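Local coordinates for protein DyP2 (Amycolatopsis sp. ATCC 39116, PDB 4G2C) that is a haem-containing dye-decolourising peroxidase from a lignin-reactive bacterium, probably oxidising dyes and other substrates with hydrogen peroxide, at residues 122-126 with 127-131; 94-97 with 98-102; 173-176 with 177-181; 81-84 with 85-89. All blocks are in the same frame, centred on the assembly; numbering follows the deposited sequence.

Contact 1 (122-126 with 127-131); sequences HGYAT and LGVTA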
ATOM      1  N   HIS A 122       2.711  20.676   7.616  1.00 26.23           N
ATOM      2  CA  HIS A 122       2.083  21.985   7.627  1.00 27.57           C
ATOM      3  C   HIS A 122       1.000  22.060   8.692  1.00 25.39           C
ATOM      4  O   HIS A 122       0.825  23.079   9.332  1.00 28.19           O
ATOM      5  CB  HIS A 122       1.505  22.357   6.263  1.00 31.64           C
ATOM      6  CG  HIS A 122       1.069  23.785   6.187  1.00 31.70           C
ATOM      7  ND1 HIS A 122      -0.168  24.212   6.631  1.00 26.19           N
ATOM      8  CD2 HIS A 122       1.727  24.895   5.778  1.00 22.63           C
ATOM      9  CE1 HIS A 122      -0.257  25.520   6.473  1.00 30.15           C
ATOM     10  NE2 HIS A 122       0.879  25.958   5.957  1.00 25.21           N
ATOM     11  N   GLY A 123       0.283  20.964   8.899  1.00 29.41           N
ATOM     12  CA  GLY A 123      -0.783  20.953   9.882  1.00 26.37           C
ATOM     13  C   GLY A 123      -0.251  21.063  11.297  1.00 27.22           C
ATOM     14  O   GLY A 123      -0.886  21.662  12.158  1.00 28.15           O
ATOM     15  N   TYR A 124       0.912  20.470  11.547  1.00 29.11           N
ATOM     16  CA  TYR A 124       1.592  20.644  12.829  1.00 28.01           C
ATOM     17  C   TYR A 124       1.974  22.112  13.016  1.00 29.75           C
ATOM     18  O   TYR A 124       1.830  22.670  14.106  1.00 30.23           O
ATOM     19  CB  TYR A 124       2.843  19.748  12.930  1.00 30.04           C
ATOM     20  CG  TYR A 124       2.552  18.336  13.404  1.00 30.02           C
ATOM     21  CD1 TYR A 124       2.488  18.041  14.765  1.00 33.26           C
ATOM     22  CD2 TYR A 124       2.343  17.296  12.494  1.00 24.98           C
ATOM     23  CE1 TYR A 124       2.211  16.757  15.210  1.00 31.90           C
ATOM     24  CE2 TYR A 124       2.075  16.010  12.931  1.00 23.92           C
ATOM     25  CZ  TYR A 124       2.009  15.745  14.290  1.00 29.16           C
ATOM     26  OH  TYR A 124       1.737  14.468  14.746  1.00 26.97           O
ATOM     27  N   ALA A 125       2.455  22.731  11.943  1.00 27.04           N
ATOM     28  CA  ALA A 125       2.846  24.133  11.994  1.00 30.64           C
ATOM     29  C   ALA A 125       1.653  25.032  12.344  1.00 31.38           C
ATOM     30  O   ALA A 125       1.767  25.918  13.186  1.00 28.76           O
ATOM     31  CB  ALA A 125       3.514  24.575  10.671  1.00 26.70           C
ATOM     32  N   THR A 126       0.511  24.797  11.710  1.00 30.59           N
ATOM     33  CA  THR A 126      -0.696  25.561  12.030  1.00 30.83           C
ATOM     34  C   THR A 126      -1.108  25.403  13.490  1.00 32.57           C
ATOM     35  O   THR A 126      -1.608  26.339  14.109  1.00 29.64           O
ATOM     36  CB  THR A 126      -1.900  25.140  11.168  1.00 30.31           C
ATOM     37  OG1 THR A 126      -1.749  25.655   9.845  1.00 34.96           O
ATOM     38  CG2 THR A 126      -3.188  25.705  11.754  1.00 32.93           C
ATOM     39  N   LEU A 127      -0.932  24.204  14.024  1.00 32.66           N
ATOM     40  CA  LEU A 127      -1.313  23.932  15.403  1.00 31.18           C
ATOM     41  C   LEU A 127      -0.271  24.480  16.372  1.00 29.70           C
ATOM     42  O   LEU A 127      -0.522  24.588  17.577  1.00 33.07           O
ATOM     43  CB  LEU A 127      -1.473  22.420  15.621  1.00 29.65           C
ATOM     44  CG  LEU A 127      -2.636  21.685  14.940  1.00 33.94           C
ATOM     45  CD1 LEU A 127      -2.528  20.194  15.175  1.00 28.48           C
ATOM     46  CD2 LEU A 127      -3.998  22.200  15.417  1.00 31.54           C
ATOM     47  N   GLY A 128       0.905  24.812  15.843  1.00 29.63           N
ATOM     48  CA  GLY A 128       2.046  25.180  16.668  1.00 28.81           C
ATOM     49  C   GLY A 128       2.557  24.047  17.559  1.00 29.94           C
ATOM     50  O   GLY A 128       2.854  24.261  18.735  1.00 27.78           O
ATOM     51  N   VAL A 129       2.674  22.841  17.007  1.00 27.14           N
ATOM     52  CA  VAL A 129       3.068  21.679  17.809  1.00 27.10           C
ATOM     53  C   VAL A 129       4.378  21.038  17.325  1.00 26.48           C
ATOM     54  O   VAL A 129       4.654  20.993  16.125  1.00 25.85           O
ATOM     55  CB  VAL A 129       1.931  20.616  17.831  1.00 29.67           C
ATOM     56  CG1 VAL A 129       2.420  19.326  18.408  1.00 27.33           C
ATOM     57  CG2 VAL A 129       0.710  21.130  18.598  1.00 27.73           C
ATOM     58  N   THR A 130       5.186  20.539  18.257  1.00 24.75           N
ATOM     59  CA  THR A 130       6.401  19.820  17.888  1.00 22.42           C
ATOM     60  C   THR A 130       6.087  18.682  16.914  1.00 28.34           C
ATOM     61  O   THR A 130       5.284  17.807  17.232  1.00 26.46           O
ATOM     62  CB  THR A 130       7.081  19.190  19.105  1.00 27.21           C
ATOM     63  OG1 THR A 130       7.524  20.215  20.006  1.00 32.36           O
ATOM     64  CG2 THR A 130       8.273  18.312  18.653  1.00 27.47           C
ATOM     65  N   ALA A 131       6.729  18.675  15.746  1.00 30.40           N
ATOM     66  CA  ALA A 131       6.402  17.679  14.711  1.00 29.86           C
ATOM     67  C   ALA A 131       7.398  16.534  14.594  1.00 25.79           C
ATOM     68  O   ALA A 131       8.584  16.702  14.855  1.00 27.40           O
ATOM     69  CB  ALA A 131       6.226  18.350  13.349  1.00 27.60           C
TER

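Contact 2 (94-97 with 98-102); sequences ARTH and LQEVE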
ATOM      1  N   ALA A  94      -6.115   0.648  18.645  1.00 25.90           N
ATOM      2  CA  ALA A  94      -5.627  -0.569  18.024  1.00 24.77           C
ATOM      3  C   ALA A  94      -6.197  -1.791  18.738  1.00 27.24           C
ATOM      4  O   ALA A  94      -6.729  -2.710  18.092  1.00 25.53           O
ATOM      5  CB  ALA A  94      -4.113  -0.602  18.045  1.00 22.40           C
ATOM      6  N   ARG A  95      -6.087  -1.810  20.066  1.00 22.83           N
ATOM      7  CA  ARG A  95      -6.527  -2.987  20.819  1.00 30.09           C
ATOM      8  C   ARG A  95      -8.023  -3.283  20.656  1.00 29.49           C
ATOM      9  O   ARG A  95      -8.416  -4.436  20.438  1.00 31.49           O
ATOM     10  CB  ARG A  95      -6.190  -2.874  22.306  1.00 33.13           C
ATOM     11  CG  ARG A  95      -6.537  -4.165  23.060  1.00 45.13           C
ATOM     12  CD  ARG A  95      -6.613  -3.976  24.573  1.00 47.37           C
ATOM     13  NE  ARG A  95      -5.338  -3.555  25.143  1.00 51.48           N
ATOM     14  CZ  ARG A  95      -4.330  -4.381  25.411  1.00 52.31           C
ATOM     15  NH1 ARG A  95      -4.449  -5.683  25.151  1.00 53.54           N
ATOM     16  NH2 ARG A  95      -3.204  -3.901  25.932  1.00 44.51           N
ATOM     17  N   THR A  96      -8.860  -2.254  20.765  1.00 24.43           N
ATOM     18  CA  THR A  96     -10.287  -2.461  20.528  1.00 27.80           C
ATOM     19  C   THR A  96     -10.508  -3.031  19.121  1.00 26.32           C
ATOM     20  O   THR A  96     -11.358  -3.904  18.913  1.00 25.86           O
ATOM     21  CB  THR A  96     -11.098  -1.161  20.684  1.00 26.53           C
ATOM     22  OG1 THR A  96     -10.996  -0.691  22.035  1.00 29.24           O
ATOM     23  CG2 THR A  96     -12.562  -1.410  20.351  1.00 21.99           C
ATOM     24  N   HIS A  97      -9.754  -2.529  18.149  1.00 22.90           N
ATOM     25  CA  HIS A  97      -9.927  -3.009  16.782  1.00 27.40           C
ATOM     26  C   HIS A  97      -9.596  -4.499  16.706  1.00 25.72           C
ATOM     27  O   HIS A  97     -10.307  -5.274  16.072  1.00 24.90           O
ATOM     28  CB  HIS A  97      -9.052  -2.234  15.796  1.00 26.97           C
ATOM     29  CG  HIS A  97      -9.065  -2.811  14.413  1.00 24.77           C
ATOM     30  ND1 HIS A  97      -7.960  -2.809  13.591  1.00 24.61           N
ATOM     31  CD2 HIS A  97     -10.051  -3.420  13.714  1.00 25.75           C
ATOM     32  CE1 HIS A  97      -8.263  -3.396  12.446  1.00 23.90           C
ATOM     33  NE2 HIS A  97      -9.525  -3.777  12.496  1.00 21.79           N
ATOM     34  N   LEU A  98      -8.512  -4.886  17.367  1.00 23.16           N
ATOM     35  CA  LEU A  98      -8.036  -6.266  17.332  1.00 27.25           C
ATOM     36  C   LEU A  98      -9.069  -7.212  17.941  1.00 29.38           C
ATOM     37  O   LEU A  98      -9.359  -8.288  17.397  1.00 30.07           O
ATOM     38  CB  LEU A  98      -6.688  -6.372  18.051  1.00 24.20           C
ATOM     39  CG  LEU A  98      -5.544  -5.710  17.268  1.00 23.83           C
ATOM     40  CD1 LEU A  98      -4.236  -5.702  18.050  1.00 28.22           C
ATOM     41  CD2 LEU A  98      -5.367  -6.406  15.920  1.00 26.38           C
ATOM     42  N   GLN A  99      -9.632  -6.782  19.064  1.00 28.27           N
ATOM     43  CA  GLN A  99     -10.683  -7.509  19.747  1.00 29.01           C
ATOM     44  C   GLN A  99     -11.840  -7.693  18.794  1.00 29.87           C
ATOM     45  O   GLN A  99     -12.375  -8.792  18.652  1.00 33.54           O
ATOM     46  CB  GLN A  99     -11.141  -6.709  20.961  1.00 33.30           C
ATOM     47  CG  GLN A  99     -11.527  -7.543  22.156  1.00 46.88           C
ATOM     48  CD  GLN A  99     -11.489  -6.734  23.446  1.00 50.90           C
ATOM     49  OE1 GLN A  99     -10.523  -6.006  23.713  1.00 47.53           O
ATOM     50  NE2 GLN A  99     -12.534  -6.858  24.249  1.00 46.03           N
ATOM     51  N   GLU A 100     -12.222  -6.618  18.120  1.00 29.23           N
ATOM     52  CA  GLU A 100     -13.279  -6.722  17.117  1.00 28.51           C
ATOM     53  C   GLU A 100     -12.902  -7.766  16.063  1.00 29.13           C
ATOM     54  O   GLU A 100     -13.711  -8.632  15.731  1.00 31.75           O
ATOM     55  CB  GLU A 100     -13.584  -5.365  16.479  1.00 27.19           C
ATOM     56  CG  GLU A 100     -14.236  -4.351  17.420  1.00 28.59           C
ATOM     57  CD  GLU A 100     -14.546  -3.017  16.735  1.00 29.62           C
ATOM     58  OE1 GLU A 100     -14.202  -2.829  15.545  1.00 31.42           O
ATOM     59  OE2 GLU A 100     -15.144  -2.147  17.392  1.00 35.65           O
ATOM     60  N   VAL A 101     -11.676  -7.702  15.544  1.00 29.71           N
ATOM     61  CA  VAL A 101     -11.248  -8.710  14.558  1.00 32.66           C
ATOM     62  C   VAL A 101     -11.407 -10.139  15.108  1.00 31.54           C
ATOM     63  O   VAL A 101     -12.060 -10.982  14.501  1.00 31.14           O
ATOM     64  CB  VAL A 101      -9.821  -8.460  14.028  1.00 30.47           C
ATOM     65  CG1 VAL A 101      -9.314  -9.680  13.256  1.00 39.41           C
ATOM     66  CG2 VAL A 101      -9.796  -7.217  13.135  1.00 26.73           C
ATOM     67  N   GLU A 102     -10.841 -10.389  16.278  1.00 34.00           N
ATOM     68  CA  GLU A 102     -10.995 -11.689  16.927  1.00 41.20           C
ATOM     69  C   GLU A 102     -12.475 -12.084  17.083  1.00 42.16           C
ATOM     70  O   GLU A 102     -12.852 -13.229  16.820  1.00 44.33           O
ATOM     71  CB  GLU A 102     -10.291 -11.690  18.290  1.00 31.62           C
ATOM     72  CG  GLU A 102      -9.750 -13.045  18.711  1.00 45.97           C
ATOM     73  CD  GLU A 102      -8.733 -13.597  17.725  1.00 54.83           C
ATOM     74  OE1 GLU A 102      -8.053 -12.793  17.046  1.00 53.48           O
ATOM     75  OE2 GLU A 102      -8.613 -14.841  17.628  1.00 61.60           O
TER

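Contact 3 (173-176 with 177-181); sequences ATAG and PVRTL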
ATOM      1  N   ALA A 173     -17.109  -2.015   6.183  1.00 24.83           N
ATOM      2  CA  ALA A 173     -17.467  -3.027   5.203  1.00 28.10           C
ATOM      3  C   ALA A 173     -18.569  -2.525   4.272  1.00 27.27           C
ATOM      4  O   ALA A 173     -18.643  -2.929   3.120  1.00 28.51           O
ATOM      5  CB  ALA A 173     -17.916  -4.309   5.908  1.00 23.92           C
ATOM      6  N   THR A 174     -19.419  -1.634   4.773  1.00 25.95           N
ATOM      7  CA  THR A 174     -20.568  -1.173   3.993  1.00 26.59           C
ATOM      8  C   THR A 174     -20.718   0.336   4.113  1.00 29.22           C
ATOM      9  O   THR A 174     -20.223   0.938   5.067  1.00 29.69           O
ATOM     10  CB  THR A 174     -21.883  -1.864   4.432  1.00 29.12           C
ATOM     11  OG1 THR A 174     -22.126  -1.598   5.818  1.00 33.43           O
ATOM     12  CG2 THR A 174     -21.808  -3.376   4.239  1.00 27.86           C
ATOM     13  N   ALA A 175     -21.409   0.933   3.139  1.00 32.86           N
ATOM     14  CA  ALA A 175     -21.585   2.384   3.044  1.00 32.74           C
ATOM     15  C   ALA A 175     -22.307   3.008   4.241  1.00 31.35           C
ATOM     16  O   ALA A 175     -22.002   4.129   4.648  1.00 31.77           O
ATOM     17  CB  ALA A 175     -22.316   2.739   1.738  1.00 34.52           C
ATOM     18  N   GLY A 176     -23.259   2.272   4.802  1.00 32.59           N
ATOM     19  CA  GLY A 176     -24.106   2.785   5.857  1.00 32.56           C
ATOM     20  C   GLY A 176     -23.401   3.471   7.012  1.00 35.31           C
ATOM     21  O   GLY A 176     -23.594   4.672   7.248  1.00 35.39           O
ATOM     22  N   PRO A 177     -22.592   2.710   7.761  1.00 30.96           N
ATOM     23  CA  PRO A 177     -21.897   3.255   8.934  1.00 29.16           C
ATOM     24  C   PRO A 177     -20.844   4.305   8.549  1.00 32.10           C
ATOM     25  O   PRO A 177     -20.413   5.098   9.394  1.00 31.75           O
ATOM     26  CB  PRO A 177     -21.229   2.031   9.544  1.00 29.00           C
ATOM     27  CG  PRO A 177     -21.997   0.858   8.988  1.00 34.36           C
ATOM     28  CD  PRO A 177     -22.383   1.265   7.609  1.00 28.30           C
ATOM     29  N   VAL A 178     -20.438   4.326   7.284  1.00 25.58           N
ATOM     30  CA  VAL A 178     -19.567   5.409   6.834  1.00 32.39           C
ATOM     31  C   VAL A 178     -20.346   6.718   6.748  1.00 33.07           C
ATOM     32  O   VAL A 178     -19.859   7.769   7.167  1.00 36.08           O
ATOM     33  CB  VAL A 178     -18.892   5.099   5.497  1.00 30.09           C
ATOM     34  CG1 VAL A 178     -18.163   6.316   5.014  1.00 30.48           C
ATOM     35  CG2 VAL A 178     -17.935   3.915   5.664  1.00 25.84           C
ATOM     36  N   ARG A 179     -21.566   6.642   6.226  1.00 32.72           N
ATOM     37  CA  ARG A 179     -22.459   7.791   6.198  1.00 37.01           C
ATOM     38  C   ARG A 179     -22.696   8.309   7.605  1.00 32.88           C
ATOM     39  O   ARG A 179     -22.564   9.507   7.867  1.00 31.88           O
ATOM     40  CB  ARG A 179     -23.800   7.443   5.534  1.00 39.39           C
ATOM     41  CG  ARG A 179     -23.741   7.388   4.009  1.00 46.22           C
ATOM     42  CD  ARG A 179     -25.140   7.402   3.378  1.00 46.79           C
ATOM     43  NE  ARG A 179     -25.897   6.189   3.679  1.00 43.14           N
ATOM     44  CZ  ARG A 179     -25.915   5.109   2.900  1.00 48.17           C
ATOM     45  NH1 ARG A 179     -25.220   5.090   1.770  1.00 50.32           N
ATOM     46  NH2 ARG A 179     -26.626   4.042   3.245  1.00 48.45           N
ATOM     47  N   THR A 180     -23.048   7.401   8.511  1.00 33.48           N
ATOM     48  CA  THR A 180     -23.264   7.782   9.900  1.00 28.70           C
ATOM     49  C   THR A 180     -22.029   8.479  10.494  1.00 32.14           C
ATOM     50  O   THR A 180     -22.136   9.569  11.057  1.00 31.14           O
ATOM     51  CB  THR A 180     -23.661   6.581  10.784  1.00 31.90           C
ATOM     52  OG1 THR A 180     -24.890   6.005  10.313  1.00 31.79           O
ATOM     53  CG2 THR A 180     -23.838   7.029  12.228  1.00 29.35           C
ATOM     54  N   LEU A 181     -20.856   7.860  10.367  1.00 31.99           N
ATOM     55  CA  LEU A 181     -19.635   8.457  10.925  1.00 30.85           C
ATOM     56  C   LEU A 181     -19.363   9.853  10.344  1.00 30.12           C
ATOM     57  O   LEU A 181     -19.006  10.782  11.072  1.00 32.65           O
ATOM     58  CB  LEU A 181     -18.431   7.530  10.723  1.00 31.03           C
ATOM     59  CG  LEU A 181     -17.058   7.967  11.240  1.00 32.35           C
ATOM     60  CD1 LEU A 181     -17.071   8.196  12.754  1.00 29.62           C
ATOM     61  CD2 LEU A 181     -15.976   6.933  10.836  1.00 28.52           C
TER

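Contact 4 (81-84 with 85-89); sequences RTFL and NGLSG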
ATOM      1  N   ARG A  81      -7.488  22.442  17.088  1.00 31.71           N
ATOM      2  CA  ARG A  81      -7.207  21.660  18.286  1.00 33.39           C
ATOM      3  C   ARG A  81      -8.489  21.167  18.943  1.00 36.28           C
ATOM      4  O   ARG A  81      -8.565  20.038  19.434  1.00 36.74           O
ATOM      5  CB  ARG A  81      -6.385  22.482  19.281  1.00 35.56           C
ATOM      6  CG  ARG A  81      -5.043  22.911  18.706  1.00 40.47           C
ATOM      7  CD  ARG A  81      -4.270  23.832  19.638  1.00 35.14           C
ATOM      8  NE  ARG A  81      -3.640  23.110  20.738  1.00 42.32           N
ATOM      9  CZ  ARG A  81      -2.332  23.098  20.980  1.00 41.96           C
ATOM     10  NH1 ARG A  81      -1.503  23.776  20.197  1.00 36.12           N
ATOM     11  NH2 ARG A  81      -1.853  22.405  22.011  1.00 42.21           N
ATOM     12  N   THR A  82      -9.506  22.013  18.953  1.00 38.65           N
ATOM     13  CA  THR A  82     -10.783  21.611  19.512  1.00 35.79           C
ATOM     14  C   THR A  82     -11.400  20.496  18.641  1.00 32.48           C
ATOM     15  O   THR A  82     -11.863  19.477  19.149  1.00 29.59           O
ATOM     16  CB  THR A  82     -11.709  22.830  19.665  1.00 34.11           C
ATOM     17  OG1 THR A  82     -11.073  23.784  20.522  1.00 36.84           O
ATOM     18  CG2 THR A  82     -13.079  22.437  20.249  1.00 29.45           C
ATOM     19  N   PHE A  83     -11.377  20.685  17.329  1.00 30.59           N
ATOM     20  CA  PHE A  83     -11.886  19.674  16.401  1.00 31.53           C
ATOM     21  C   PHE A  83     -11.221  18.312  16.615  1.00 33.52           C
ATOM     22  O   PHE A  83     -11.897  17.305  16.870  1.00 30.74           O
ATOM     23  CB  PHE A  83     -11.677  20.142  14.963  1.00 33.18           C
ATOM     24  CG  PHE A  83     -12.200  19.189  13.916  1.00 33.14           C
ATOM     25  CD1 PHE A  83     -13.506  18.729  13.965  1.00 30.67           C
ATOM     26  CD2 PHE A  83     -11.386  18.784  12.861  1.00 30.36           C
ATOM     27  CE1 PHE A  83     -14.000  17.870  13.001  1.00 25.64           C
ATOM     28  CE2 PHE A  83     -11.869  17.928  11.884  1.00 29.33           C
ATOM     29  CZ  PHE A  83     -13.181  17.466  11.955  1.00 32.43           C
ATOM     30  N   LEU A  84      -9.894  18.279  16.512  1.00 31.92           N
ATOM     31  CA  LEU A  84      -9.150  17.047  16.754  1.00 26.87           C
ATOM     32  C   LEU A  84      -9.540  16.411  18.084  1.00 31.63           C
ATOM     33  O   LEU A  84      -9.795  15.208  18.152  1.00 28.76           O
ATOM     34  CB  LEU A  84      -7.653  17.314  16.691  1.00 29.70           C
ATOM     35  CG  LEU A  84      -7.240  17.690  15.261  1.00 25.33           C
ATOM     36  CD1 LEU A  84      -5.848  18.270  15.214  1.00 27.11           C
ATOM     37  CD2 LEU A  84      -7.339  16.474  14.373  1.00 31.44           C
ATOM     38  N   ASN A  85      -9.631  17.224  19.130  1.00 30.35           N
ATOM     39  CA  ASN A  85     -10.009  16.715  20.439  1.00 33.75           C
ATOM     40  C   ASN A  85     -11.333  15.954  20.357  1.00 31.51           C
ATOM     41  O   ASN A  85     -11.483  14.887  20.938  1.00 33.44           O
ATOM     42  CB  ASN A  85     -10.103  17.871  21.439  1.00 39.30           C
ATOM     43  CG  ASN A  85     -10.042  17.408  22.877  1.00 43.57           C
ATOM     44  OD1 ASN A  85     -11.071  17.235  23.525  1.00 47.77           O
ATOM     45  ND2 ASN A  85      -8.830  17.201  23.386  1.00 48.60           N
ATOM     46  N   GLY A  86     -12.286  16.503  19.609  1.00 32.80           N
ATOM     47  CA  GLY A  86     -13.588  15.887  19.461  1.00 30.23           C
ATOM     48  C   GLY A  86     -13.531  14.615  18.633  1.00 29.50           C
ATOM     49  O   GLY A  86     -14.245  13.651  18.898  1.00 27.59           O
ATOM     50  N   LEU A  87     -12.691  14.627  17.606  1.00 31.04           N
ATOM     51  CA  LEU A  87     -12.437  13.427  16.819  1.00 30.04           C
ATOM     52  C   LEU A  87     -11.900  12.293  17.700  1.00 28.16           C
ATOM     53  O   LEU A  87     -12.377  11.165  17.620  1.00 29.42           O
ATOM     54  CB  LEU A  87     -11.460  13.724  15.677  1.00 29.01           C
ATOM     55  CG  LEU A  87     -12.083  14.538  14.539  1.00 26.46           C
ATOM     56  CD1 LEU A  87     -11.128  14.680  13.384  1.00 24.96           C
ATOM     57  CD2 LEU A  87     -13.393  13.926  14.094  1.00 27.73           C
ATOM     58  N   SER A  88     -10.921  12.597  18.544  1.00 27.02           N
ATOM     59  CA  SER A  88     -10.354  11.579  19.416  1.00 30.70           C
ATOM     60  C   SER A  88     -11.463  10.874  20.197  1.00 32.72           C
ATOM     61  O   SER A  88     -11.344   9.698  20.531  1.00 31.70           O
ATOM     62  CB  SER A  88      -9.287  12.164  20.348  1.00 25.71           C
ATOM     63  OG  SER A  88      -9.874  12.908  21.389  1.00 32.37           O
ATOM     64  N   GLY A  89     -12.556  11.591  20.451  1.00 36.03           N
ATOM     65  CA  GLY A  89     -13.723  11.008  21.097  1.00 33.28           C
ATOM     66  C   GLY A  89     -14.464   9.973  20.264  1.00 34.62           C
ATOM     67  O   GLY A  89     -15.168   9.120  20.800  1.00 38.38           O
TER

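Contact 1 (122-126 with 127-131)
Y124 and A131 meet across the turn that closes helix 121-127, where the chain folds back beside the last helical residues. From the backbone outward, CB of Y124 lies 3.7 Å from CB of A131. The ring root repeats this, with Y124 CG 3.7 Å from A131 CB, because CG stands anti to the carbonyl carbon (chi1 -85°); Y124 CD2 meets the same methyl at 4.1 Å. CA of A131 sits over one ring face, 4.3 Å from the centroid and 23° off the normal, which meets the definition of a CH-pi contact. On the other branch, CD1 approaches T130 O at 3.7 Å and CE1 continues along that oxygen at 3.8 Å, while CG1 of V129 comes in at the ring edge, 3.9 Å from CD1. The reversal is a Schellman motif: G128, with positive phi, gives its N-H to A125 O, and V129 N reaches Y124 O at 3.0 Å, nearly straight at 170°. With a serine at Y124, V129 and A131 would probably lose the ring they lie against. L127 carries the helix end into the fold, packing on F74 of strand 66-74 and on A80, R81 and L84 of helix 77-88.

Contact 2 (94-97 with 98-102)
H97 and V101, one turn apart in the opening part of helix 94-107, make the closest side-chain approach of this contact: CG2 of V101 is 3.5 Å from H97 NE2. The imidazole gets there because H97 CG is anti to its own backbone N (chi1 173°), which sends the ring along the helix toward the next turn. V101 CG2 meets the ring obliquely, and the same methyl lies 3.6 Å from H97 O. That carbonyl receives V101 N at 2.8 Å, in the carbonyl plane. V101 thus touches H97 through both its N-H and its CG2 methyl. Beside this pair, the buried L98 folds back over the preceding turn, its CG 3.3 Å from A94 O, the oxygen that also accepts the N-H of L98.

The other flank is looser. T96 CG2 stays 4.0 Å from OE2 of E100, a van der Waals approach of a methyl to a carboxylate whose stronger partners lie beyond the segment: K92 forms a salt bridge to OE1 and T112 a hydrogen bond to OE2. R95 and Q99 are looser still, with R95 CG 4.4 Å from Q99 OE1, and Q99 lies exposed.

H97 stacks its ring with H62 and touches P56, while L98 packs against W40 and L227, joining the helix to the loops around it. Helix 94-107 is fixed to helix 45-53 by R95, whose guanidinium makes a salt bridge to D52 and a hydrogen bond to the carbonyl of A48, and by the packing of A94 and R95 on L51.

Contact 3 (173-176 with 177-181)
T174, the loop residue just before helix 175-188, meets P177 in the first turn; the helix follows strand 166-172 after a two-residue link, in the ferredoxin-like alpha+beta domain of the dye-decolourising peroxidase fold.

Van der Waals contacts come first. T174 OG1 lies 3.4 Å from P177 CD, its hydroxyl set between the backbone N and the carbonyl carbon (chi1 59°), which turns it to the proline ring. A proline suits this early position, since its nitrogen has no hydrogen to give and the first turn asks for none there. V178 leans back over the preceding residues, with CB 3.4 Å from A175 O and CG2 3.8 Å from T174 O. On the inner side P177 and V178 touch D172 at the end of strand 166-172, and V178 and A175 reach T68 and R66 of strand 66-74, so the turn lies against two strands of the sheet.

Backbone hydrogen bonds form the second group. A175 O accepts R179 N at 3.0 Å with an N-H angle of 161°, and also a weak bond from V178 N. One residue on, T180 N reaches G176 O at 3.1 Å. The two i to i+4 bonds, R179 to A175 and T180 to G176, establish the helix at once after the loop.

A charged group laid over the backbone makes the third kind. The R179 chain bends at chi3 (-67°) and brings one guanidinium face over the backbone of A175 and G176: NH2 stands 3.8 Å from G176 CA, and NH1 stands 3.7 Å from A175 CB.

Contact 4 (81-84 with 85-89)
Helix 77-88 carries this contact in its C-terminal half, where F83 and L87, one turn apart, pack side chain on side chain. CD1 of L87 lies over one face of the F83 ring, 4.0 Å from its centroid and 26° off the normal, a CH-pi contact displaced toward the CE2-CZ rim. CE2 is 3.7 Å from that methyl, while CD2 of L87 stays 4.1 Å from CE1. A chi1 of -178° lays the F83 ring alongside the following turn, where L87 sits. L87 CD1 also approaches L84 CD2 at 4.3 Å. Were F83 an alanine, L87 CD1 would be likely to lose the ring face beneath it, with a gap opened beside R189 and P190. In the alpha+beta domain this helix lies on the antiparallel sheet: L84 packs on V117 and L119 and L87 on L115, all of strand 114-119. The main chain is regularly bonded, L87 N to F83 O at 2.9 Å and S88 N to L84 O at 2.9 Å. Farther along, S88 turns its hydroxyl back to N85 O at 2.6 Å, its OG lying between the backbone N and the carbonyl carbon (chi1 75°).

All four contacts fall within the DyP dimeric alpha+beta barrel domain and come in the chain order 4, 2, 1, 3. Contacts 4 and 1 adjoin, with centres 15 Å apart: helix 77-88 packs against the end of helix 121-127, L84 CD1 lying 3.8 Å from L127 CD1. Contact 2, on helix 94-107, stands apart, its nearest atoms about 11 Å from contact 4 and about 10 Å from contact 3. The nearest atoms of contacts 3 and 4 are about 7 Å apart, without touching. Contacts 1, 3 and 4 rest on strands of one antiparallel sheet, 66-74, 114-119 and 166-172 among them, so these short helical turns together cover parts of a single domain framework.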